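Local coordinates for protein fumarate lyase (Mesorhizobium sp., PDB 3C8T) that belongs to the fumarate lyase superfamily of largely helical enzymes and is assembled here from four copies of the chain, at residues R10-D15 with F329-G334; Q115-L120 with R184-E189. All blocks are in the same frame, centred on the assembly; numbering follows the deposited sequence.

Contact 1. Residues R10-D15 with F329-G334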
ATOM      1  N   ARG A  10     -24.260  -1.257   4.286  1.00 43.15           N
ATOM      2  CA  ARG A  10     -24.089  -2.563   4.887  1.00 42.96           C
ATOM      3  C   ARG A  10     -22.617  -2.772   5.265  1.00 42.06           C
ATOM      4  O   ARG A  10     -21.719  -2.209   4.649  1.00 41.73           O
ATOM      5  CB  ARG A  10     -24.630  -3.639   3.926  1.00 43.17           C
ATOM      6  CG  ARG A  10     -26.109  -3.386   3.502  1.00 44.38           C
ATOM      7  CD  ARG A  10     -26.787  -4.603   2.875  1.00 45.46           C
ATOM      8  NE  ARG A  10     -26.343  -5.849   3.505  1.00 52.24           N
ATOM      9  CZ  ARG A  10     -26.442  -7.062   2.959  1.00 55.73           C
ATOM     10  NH1 ARG A  10     -26.988  -7.228   1.757  1.00 56.76           N
ATOM     11  NH2 ARG A  10     -25.990  -8.122   3.623  1.00 57.62           N
ATOM     12  N   SER A  11     -22.385  -3.564   6.305  1.00 40.75           N
ATOM     13  CA  SER A  11     -21.042  -3.885   6.732  1.00 39.89           C
ATOM     14  C   SER A  11     -20.455  -5.097   5.990  1.00 38.71           C
ATOM     15  O   SER A  11     -21.151  -6.073   5.696  1.00 37.30           O
ATOM     16  CB  SER A  11     -20.999  -4.125   8.238  1.00 39.72           C
ATOM     17  OG  SER A  11     -19.690  -4.544   8.607  1.00 41.23           O
ATOM     18  N   PHE A  12     -19.173  -5.011   5.650  1.00 37.78           N
ATOM     19  CA  PHE A  12     -18.474  -6.194   5.141  1.00 37.74           C
ATOM     20  C   PHE A  12     -17.772  -7.001   6.252  1.00 37.92           C
ATOM     21  O   PHE A  12     -17.084  -7.966   5.948  1.00 39.67           O
ATOM     22  CB  PHE A  12     -17.494  -5.843   4.013  1.00 36.80           C
ATOM     23  CG  PHE A  12     -16.559  -4.712   4.347  1.00 35.39           C
ATOM     24  CD1 PHE A  12     -16.222  -3.776   3.380  1.00 34.17           C
ATOM     25  CD2 PHE A  12     -16.024  -4.580   5.631  1.00 31.36           C
ATOM     26  CE1 PHE A  12     -15.361  -2.705   3.700  1.00 35.82           C
ATOM     27  CE2 PHE A  12     -15.166  -3.526   5.958  1.00 33.37           C
ATOM     28  CZ  PHE A  12     -14.821  -2.587   4.993  1.00 32.13           C
ATOM     29  N   ALA A  13     -17.921  -6.599   7.518  1.00 38.01           N
ATOM     30  CA  ALA A  13     -17.291  -7.308   8.663  1.00 37.80           C
ATOM     31  C   ALA A  13     -18.226  -8.369   9.305  1.00 37.54           C
ATOM     32  O   ALA A  13     -19.451  -8.179   9.386  1.00 36.69           O
ATOM     33  CB  ALA A  13     -16.796  -6.305   9.704  1.00 37.42           C
ATOM     34  N   ASP A  14     -17.647  -9.497   9.715  1.00 37.19           N
ATOM     35  CA  ASP A  14     -18.416 -10.631  10.271  1.00 37.01           C
ATOM     36  C   ASP A  14     -18.557 -10.467  11.786  1.00 38.10           C
ATOM     37  O   ASP A  14     -17.564 -10.347  12.496  1.00 37.33           O
ATOM     38  CB  ASP A  14     -17.748 -11.967   9.908  1.00 36.41           C
ATOM     39  CG  ASP A  14     -18.476 -13.202  10.499  1.00 37.48           C
ATOM     40  OD1 ASP A  14     -19.578 -13.059  11.080  1.00 38.26           O
ATOM     41  OD2 ASP A  14     -17.914 -14.325  10.388  1.00 34.73           O
ATOM     42  N   ASP A  15     -19.804 -10.431  12.259  1.00 39.06           N
ATOM     43  CA  ASP A  15     -20.123 -10.292  13.690  1.00 40.22           C
ATOM     44  C   ASP A  15     -19.589 -11.436  14.561  1.00 39.31           C
ATOM     45  O   ASP A  15     -19.110 -11.188  15.668  1.00 39.63           O
ATOM     46  CB  ASP A  15     -21.637 -10.149  13.882  1.00 41.64           C
ATOM     47  CG  ASP A  15     -22.131  -8.749  13.553  1.00 45.44           C
ATOM     48  OD1 ASP A  15     -21.326  -7.898  13.106  1.00 46.63           O
ATOM     49  OD2 ASP A  15     -23.335  -8.492  13.774  1.00 50.87           O
ATOM     50  N   PHE A 329      -9.211 -10.436   9.905  1.00 27.41           N
ATOM     51  CA  PHE A 329     -10.081 -11.608  10.123  1.00 28.16           C
ATOM     52  C   PHE A 329     -11.560 -11.310   9.981  1.00 28.14           C
ATOM     53  O   PHE A 329     -12.270 -12.071   9.351  1.00 28.70           O
ATOM     54  CB  PHE A 329      -9.822 -12.301  11.485  1.00 27.66           C
ATOM     55  CG  PHE A 329      -8.812 -13.449  11.416  1.00 28.53           C
ATOM     56  CD1 PHE A 329      -9.201 -14.727  11.004  1.00 27.18           C
ATOM     57  CD2 PHE A 329      -7.472 -13.242  11.753  1.00 26.11           C
ATOM     58  CE1 PHE A 329      -8.275 -15.790  10.956  1.00 26.74           C
ATOM     59  CE2 PHE A 329      -6.530 -14.280  11.667  1.00 26.61           C
ATOM     60  CZ  PHE A 329      -6.932 -15.562  11.286  1.00 27.16           C
ATOM     61  N   ALA A 330     -12.008 -10.221  10.594  1.00 28.14           N
ATOM     62  CA  ALA A 330     -13.396  -9.823  10.572  1.00 28.57           C
ATOM     63  C   ALA A 330     -13.889  -9.524   9.157  1.00 28.30           C
ATOM     64  O   ALA A 330     -14.963  -9.999   8.746  1.00 29.69           O
ATOM     65  CB  ALA A 330     -13.600  -8.596  11.470  1.00 27.40           C
ATOM     66  N   VAL A 331     -13.128  -8.705   8.430  1.00 28.04           N
ATOM     67  CA  VAL A 331     -13.460  -8.331   7.057  1.00 26.82           C
ATOM     68  C   VAL A 331     -13.338  -9.535   6.095  1.00 27.23           C
ATOM     69  O   VAL A 331     -14.235  -9.777   5.279  1.00 26.68           O
ATOM     70  CB  VAL A 331     -12.566  -7.179   6.573  1.00 28.50           C
ATOM     71  CG1 VAL A 331     -12.836  -6.888   5.076  1.00 27.18           C
ATOM     72  CG2 VAL A 331     -12.761  -5.926   7.448  1.00 26.80           C
ATOM     73  N   ALA A 332     -12.257 -10.308   6.190  1.00 24.90           N
ATOM     74  CA  ALA A 332     -12.177 -11.461   5.298  1.00 26.05           C
ATOM     75  C   ALA A 332     -13.311 -12.473   5.511  1.00 25.66           C
ATOM     76  O   ALA A 332     -13.812 -13.052   4.563  1.00 26.29           O
ATOM     77  CB  ALA A 332     -10.788 -12.159   5.387  1.00 25.51           C
ATOM     78  N   SER A 333     -13.696 -12.675   6.764  1.00 26.09           N
ATOM     79  CA  SER A 333     -14.823 -13.509   7.117  1.00 27.05           C
ATOM     80  C   SER A 333     -16.144 -12.977   6.590  1.00 26.92           C
ATOM     81  O   SER A 333     -16.996 -13.751   6.145  1.00 27.62           O
ATOM     82  CB  SER A 333     -14.908 -13.655   8.651  1.00 27.38           C
ATOM     83  OG  SER A 333     -15.720 -14.769   9.036  1.00 29.36           O
ATOM     84  N   GLY A 334     -16.340 -11.663   6.662  1.00 26.71           N
ATOM     85  CA  GLY A 334     -17.591 -11.071   6.188  1.00 25.97           C
ATOM     86  C   GLY A 334     -17.762 -11.138   4.695  1.00 25.01           C
ATOM     87  O   GLY A 334     -18.854 -11.429   4.206  1.00 25.22           O
TER
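Asp14 and Ser333 meet through a short hydrogen bond, Ser333 OG giving its proton to Asp14 OD2 at 2.6 Å. The carboxylate oxygen receives it on its anti lone pair, the one turned away from OD1. The CB of Asp14 points toward the helix and lies 3.5 Å from Ser333 CB; with CG anti to the backbone N (chi1 178°), the carboxylate is carried to Ser333. Arg126 joins this buried pair, with a salt bridge from NH2 to OD2 and a hydrogen bond from NE to Ser333 OG; its positive charge probably favours an ionised aspartate. Asp14 is the N-cap residue of helix 15-20, and its OD1 makes a weak hydrogen bond to Lys16 N.

The backbone of the same aspartate is also held. Asp14 N donates to Ala330 O at 2.9 Å, from above the carbonyl plane, while Gly334 N reaches that oxygen from the opposite face as part of the ordinary helical pattern. Gly334, with no side chain, lets Phe12 O come close: its CA makes a CH-O contact of 3.2 Å with that oxygen.

Phe12 supplies the apolar half. Chi1 of 50° places CG between the backbone N and the carbonyl carbon, and the side chain slants across that of Val331. Val331 CG1 lies over one face of the ring, whereas CG2 is 3.7 Å from Phe12 CE2. His319 of the second subunit also meets the Phe12 ring, their planes about 35° apart.

The loop 10-15 thus lies across helix 315-344 just ahead of helix 15-20. Phe12 and Val331 continue onto helix 284-306, while Asp14 and Ser333 share Leu122 of helix 104-140, so the loop draws on three long helices of the chain.

Contact 2. Residues Q115-L120 with R184-E189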
ATOM      1  N   GLN A 115      -7.260 -17.217  19.749  1.00 29.33           N
ATOM      2  CA  GLN A 115      -8.279 -16.637  18.896  1.00 30.05           C
ATOM      3  C   GLN A 115      -8.036 -16.993  17.419  1.00 29.77           C
ATOM      4  O   GLN A 115      -8.960 -17.418  16.726  1.00 31.40           O
ATOM      5  CB  GLN A 115      -8.256 -15.138  19.088  1.00 30.83           C
ATOM      6  CG  GLN A 115      -8.781 -14.643  20.470  1.00 31.13           C
ATOM      7  CD  GLN A 115      -8.574 -13.139  20.622  1.00 31.19           C
ATOM      8  OE1 GLN A 115      -7.517 -12.623  20.295  1.00 32.51           O
ATOM      9  NE2 GLN A 115      -9.597 -12.431  21.075  1.00 35.27           N
ATOM     10  N   ILE A 116      -6.810 -16.810  16.927  1.00 29.02           N
ATOM     11  CA  ILE A 116      -6.440 -17.236  15.552  1.00 28.55           C
ATOM     12  C   ILE A 116      -6.832 -18.705  15.234  1.00 30.85           C
ATOM     13  O   ILE A 116      -7.276 -19.000  14.117  1.00 32.18           O
ATOM     14  CB  ILE A 116      -4.927 -16.963  15.243  1.00 28.61           C
ATOM     15  CG1 ILE A 116      -4.638 -15.424  15.260  1.00 27.32           C
ATOM     16  CG2 ILE A 116      -4.522 -17.497  13.889  1.00 22.36           C
ATOM     17  CD1 ILE A 116      -3.142 -15.048  15.159  1.00 27.29           C
ATOM     18  N   ARG A 117      -6.664 -19.620  16.198  1.00 30.19           N
ATOM     19  CA  ARG A 117      -7.161 -20.980  16.032  1.00 30.96           C
ATOM     20  C   ARG A 117      -8.669 -21.016  15.736  1.00 31.72           C
ATOM     21  O   ARG A 117      -9.118 -21.686  14.786  1.00 30.97           O
ATOM     22  CB  ARG A 117      -6.842 -21.843  17.250  1.00 30.06           C
ATOM     23  CG  ARG A 117      -7.237 -23.283  17.005  1.00 32.57           C
ATOM     24  CD  ARG A 117      -6.421 -24.247  17.815  1.00 33.94           C
ATOM     25  NE  ARG A 117      -6.617 -24.009  19.235  1.00 36.34           N
ATOM     26  CZ  ARG A 117      -5.974 -24.678  20.182  1.00 36.69           C
ATOM     27  NH1 ARG A 117      -5.108 -25.620  19.844  1.00 38.87           N
ATOM     28  NH2 ARG A 117      -6.189 -24.388  21.452  1.00 38.66           N
ATOM     29  N   ASP A 118      -9.458 -20.319  16.562  1.00 32.28           N
ATOM     30  CA  ASP A 118     -10.897 -20.183  16.278  1.00 33.27           C
ATOM     31  C   ASP A 118     -11.164 -19.403  14.973  1.00 32.04           C
ATOM     32  O   ASP A 118     -12.026 -19.776  14.212  1.00 30.61           O
ATOM     33  CB  ASP A 118     -11.642 -19.512  17.445  1.00 33.59           C
ATOM     34  CG  ASP A 118     -11.550 -20.314  18.765  1.00 39.16           C
ATOM     35  OD1 ASP A 118     -11.053 -21.473  18.749  1.00 43.01           O
ATOM     36  OD2 ASP A 118     -11.975 -19.769  19.824  1.00 40.72           O
ATOM     37  N   GLY A 119     -10.443 -18.296  14.754  1.00 31.66           N
ATOM     38  CA  GLY A 119     -10.562 -17.520  13.504  1.00 30.99           C
ATOM     39  C   GLY A 119     -10.323 -18.377  12.254  1.00 30.85           C
ATOM     40  O   GLY A 119     -11.042 -18.276  11.273  1.00 31.11           O
ATOM     41  N   LEU A 120      -9.301 -19.212  12.291  1.00 30.62           N
ATOM     42  CA  LEU A 120      -8.969 -20.032  11.149  1.00 31.12           C
ATOM     43  C   LEU A 120     -10.001 -21.158  10.928  1.00 30.89           C
ATOM     44  O   LEU A 120     -10.211 -21.564   9.785  1.00 30.99           O
ATOM     45  CB  LEU A 120      -7.539 -20.605  11.270  1.00 31.14           C
ATOM     46  CG  LEU A 120      -6.383 -19.666  10.889  1.00 31.34           C
ATOM     47  CD1 LEU A 120      -5.087 -20.399  11.176  1.00 31.81           C
ATOM     48  CD2 LEU A 120      -6.437 -19.257   9.416  1.00 27.85           C
ATOM     49  N   ARG A 184       2.299 -23.380  11.505  1.00 31.21           N
ATOM     50  CA  ARG A 184       3.330 -22.362  11.742  1.00 31.33           C
ATOM     51  C   ARG A 184       2.851 -21.296  12.753  1.00 30.92           C
ATOM     52  O   ARG A 184       3.583 -20.946  13.708  1.00 31.55           O
ATOM     53  CB  ARG A 184       3.931 -21.749  10.456  1.00 30.88           C
ATOM     54  CG  ARG A 184       5.041 -22.658   9.800  1.00 30.75           C
ATOM     55  CD  ARG A 184       5.635 -21.999   8.553  1.00 28.80           C
ATOM     56  NE  ARG A 184       4.594 -21.611   7.562  1.00 25.87           N
ATOM     57  CZ  ARG A 184       4.264 -22.311   6.475  1.00 26.56           C
ATOM     58  NH1 ARG A 184       4.864 -23.469   6.196  1.00 24.35           N
ATOM     59  NH2 ARG A 184       3.322 -21.864   5.655  1.00 29.86           N
ATOM     60  N   VAL A 185       1.618 -20.832  12.561  1.00 28.56           N
ATOM     61  CA  VAL A 185       1.099 -19.766  13.377  1.00 26.78           C
ATOM     62  C   VAL A 185       0.592 -20.289  14.726  1.00 27.16           C
ATOM     63  O   VAL A 185       0.624 -19.545  15.704  1.00 26.60           O
ATOM     64  CB  VAL A 185       0.020 -18.888  12.626  1.00 26.45           C
ATOM     65  CG1 VAL A 185      -1.247 -19.689  12.337  1.00 24.39           C
ATOM     66  CG2 VAL A 185      -0.321 -17.617  13.431  1.00 24.88           C
ATOM     67  N   LEU A 186       0.160 -21.553  14.802  1.00 27.01           N
ATOM     68  CA  LEU A 186      -0.465 -22.025  16.062  1.00 27.43           C
ATOM     69  C   LEU A 186       0.546 -22.606  17.056  1.00 27.04           C
ATOM     70  O   LEU A 186       0.560 -23.818  17.331  1.00 27.24           O
ATOM     71  CB  LEU A 186      -1.653 -22.957  15.810  1.00 26.28           C
ATOM     72  CG  LEU A 186      -2.788 -22.345  14.957  1.00 28.50           C
ATOM     73  CD1 LEU A 186      -3.829 -23.422  14.609  1.00 30.07           C
ATOM     74  CD2 LEU A 186      -3.472 -21.145  15.642  1.00 24.65           C
ATOM     75  N   VAL A 187       1.359 -21.716  17.610  1.00 26.10           N
ATOM     76  CA  VAL A 187       2.394 -22.079  18.556  1.00 27.45           C
ATOM     77  C   VAL A 187       2.266 -21.154  19.729  1.00 28.34           C
ATOM     78  O   VAL A 187       1.797 -20.024  19.600  1.00 29.06           O
ATOM     79  CB  VAL A 187       3.865 -21.994  17.970  1.00 27.23           C
ATOM     80  CG1 VAL A 187       4.121 -23.074  16.943  1.00 27.96           C
ATOM     81  CG2 VAL A 187       4.184 -20.633  17.393  1.00 26.14           C
ATOM     82  N   VAL A 188       2.668 -21.658  20.895  1.00 29.10           N
ATOM     83  CA  VAL A 188       2.619 -20.919  22.159  1.00 28.88           C
ATOM     84  C   VAL A 188       3.626 -19.781  22.114  1.00 28.26           C
ATOM     85  O   VAL A 188       4.672 -19.879  21.429  1.00 28.70           O
ATOM     86  CB  VAL A 188       2.910 -21.915  23.360  1.00 29.57           C
ATOM     87  CG1 VAL A 188       4.444 -22.145  23.616  1.00 28.24           C
ATOM     88  CG2 VAL A 188       2.241 -21.446  24.598  1.00 32.15           C
ATOM     89  N   GLU A 189       3.340 -18.698  22.823  1.00 27.99           N
ATOM     90  CA  GLU A 189       4.424 -17.771  23.168  1.00 28.39           C
ATOM     91  C   GLU A 189       4.653 -17.773  24.692  1.00 29.09           C
ATOM     92  O   GLU A 189       3.767 -17.349  25.449  1.00 27.91           O
ATOM     93  CB  GLU A 189       4.139 -16.339  22.708  1.00 28.28           C
ATOM     94  CG  GLU A 189       5.297 -15.403  23.027  1.00 28.40           C
ATOM     95  CD  GLU A 189       6.257 -15.268  21.868  1.00 28.69           C
ATOM     96  OE1 GLU A 189       7.268 -15.974  21.895  1.00 26.64           O
ATOM     97  OE2 GLU A 189       5.992 -14.480  20.931  1.00 29.55           O
TER
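Leu186 lays a methyl group over one face of the flat peptide between Ile116 and Arg117: its CD2 sits 3.6 Å from Arg117 N, almost directly above the plane. Ile116 O of this peptide accepts the helical bond from Leu120 N at 2.7 Å. The other flat group, the guanidinium of Arg117, makes no contact with 184-189; the chain bends at chi3 and NH2 donates to the backbone O of Leu215.

What Arg117 offers Leu186 is its aliphatic stem. The two side chains cross at about a right angle, with Leu186 CD2 3.8 Å from Arg117 CB and CD1 4.2 Å from CG. Leu186 CD2 also touches Ile116 CG2, so this one branch fills the groove between two consecutive helical residues. In the leucine, chi1 of -58° and an extended chi2 of 172° together bring the methyls to Arg117.

Val185 divides its two methyls between successive turns of helix 104-140. CG2 meets Ile116 CD1 at 4.2 Å and CG1 meets Leu120 CD1 at 4.1 Å, so the valine spans the four-residue spacing between Ile116 and Leu120. Across the two segments the contact contains no hydrogen bond; apolar side chains pack on each other and on the Ile116-Arg117 peptide.

Leu186 is the first residue to leave helical geometry after helix 160-185, and it centres an inverse gamma turn closed by a weak bond from Val187 N to Val185 O. Leu186 and Val188 both make backbone hydrogen bonds with Gly218. A helix end seated in this way on a long neighbouring helix belongs to the helical bundle that forms the core of fumarate lyase superfamily subunits.

From the N terminus, the chain first runs through the loop 10-15, whose partner on helix 315-344 comes more than 300 residues later, so contact 1 closes a very long loop. Within it, contact 2 closes a shorter one, joining helix 104-140 to the end of helix 160-185; the two nest and do not cross. Their centres are about 19 Å apart, yet they meet through Phe329, whose ring rests on helix 104-140 with CE1 3.5 Å from Gly119 C and CZ 4.0 Å from Ile116 CG2. Helix 104-140, one side of contact 2, also packs against Phe329 of contact 1, and so connects helix 315-344 with the end of helix 160-185.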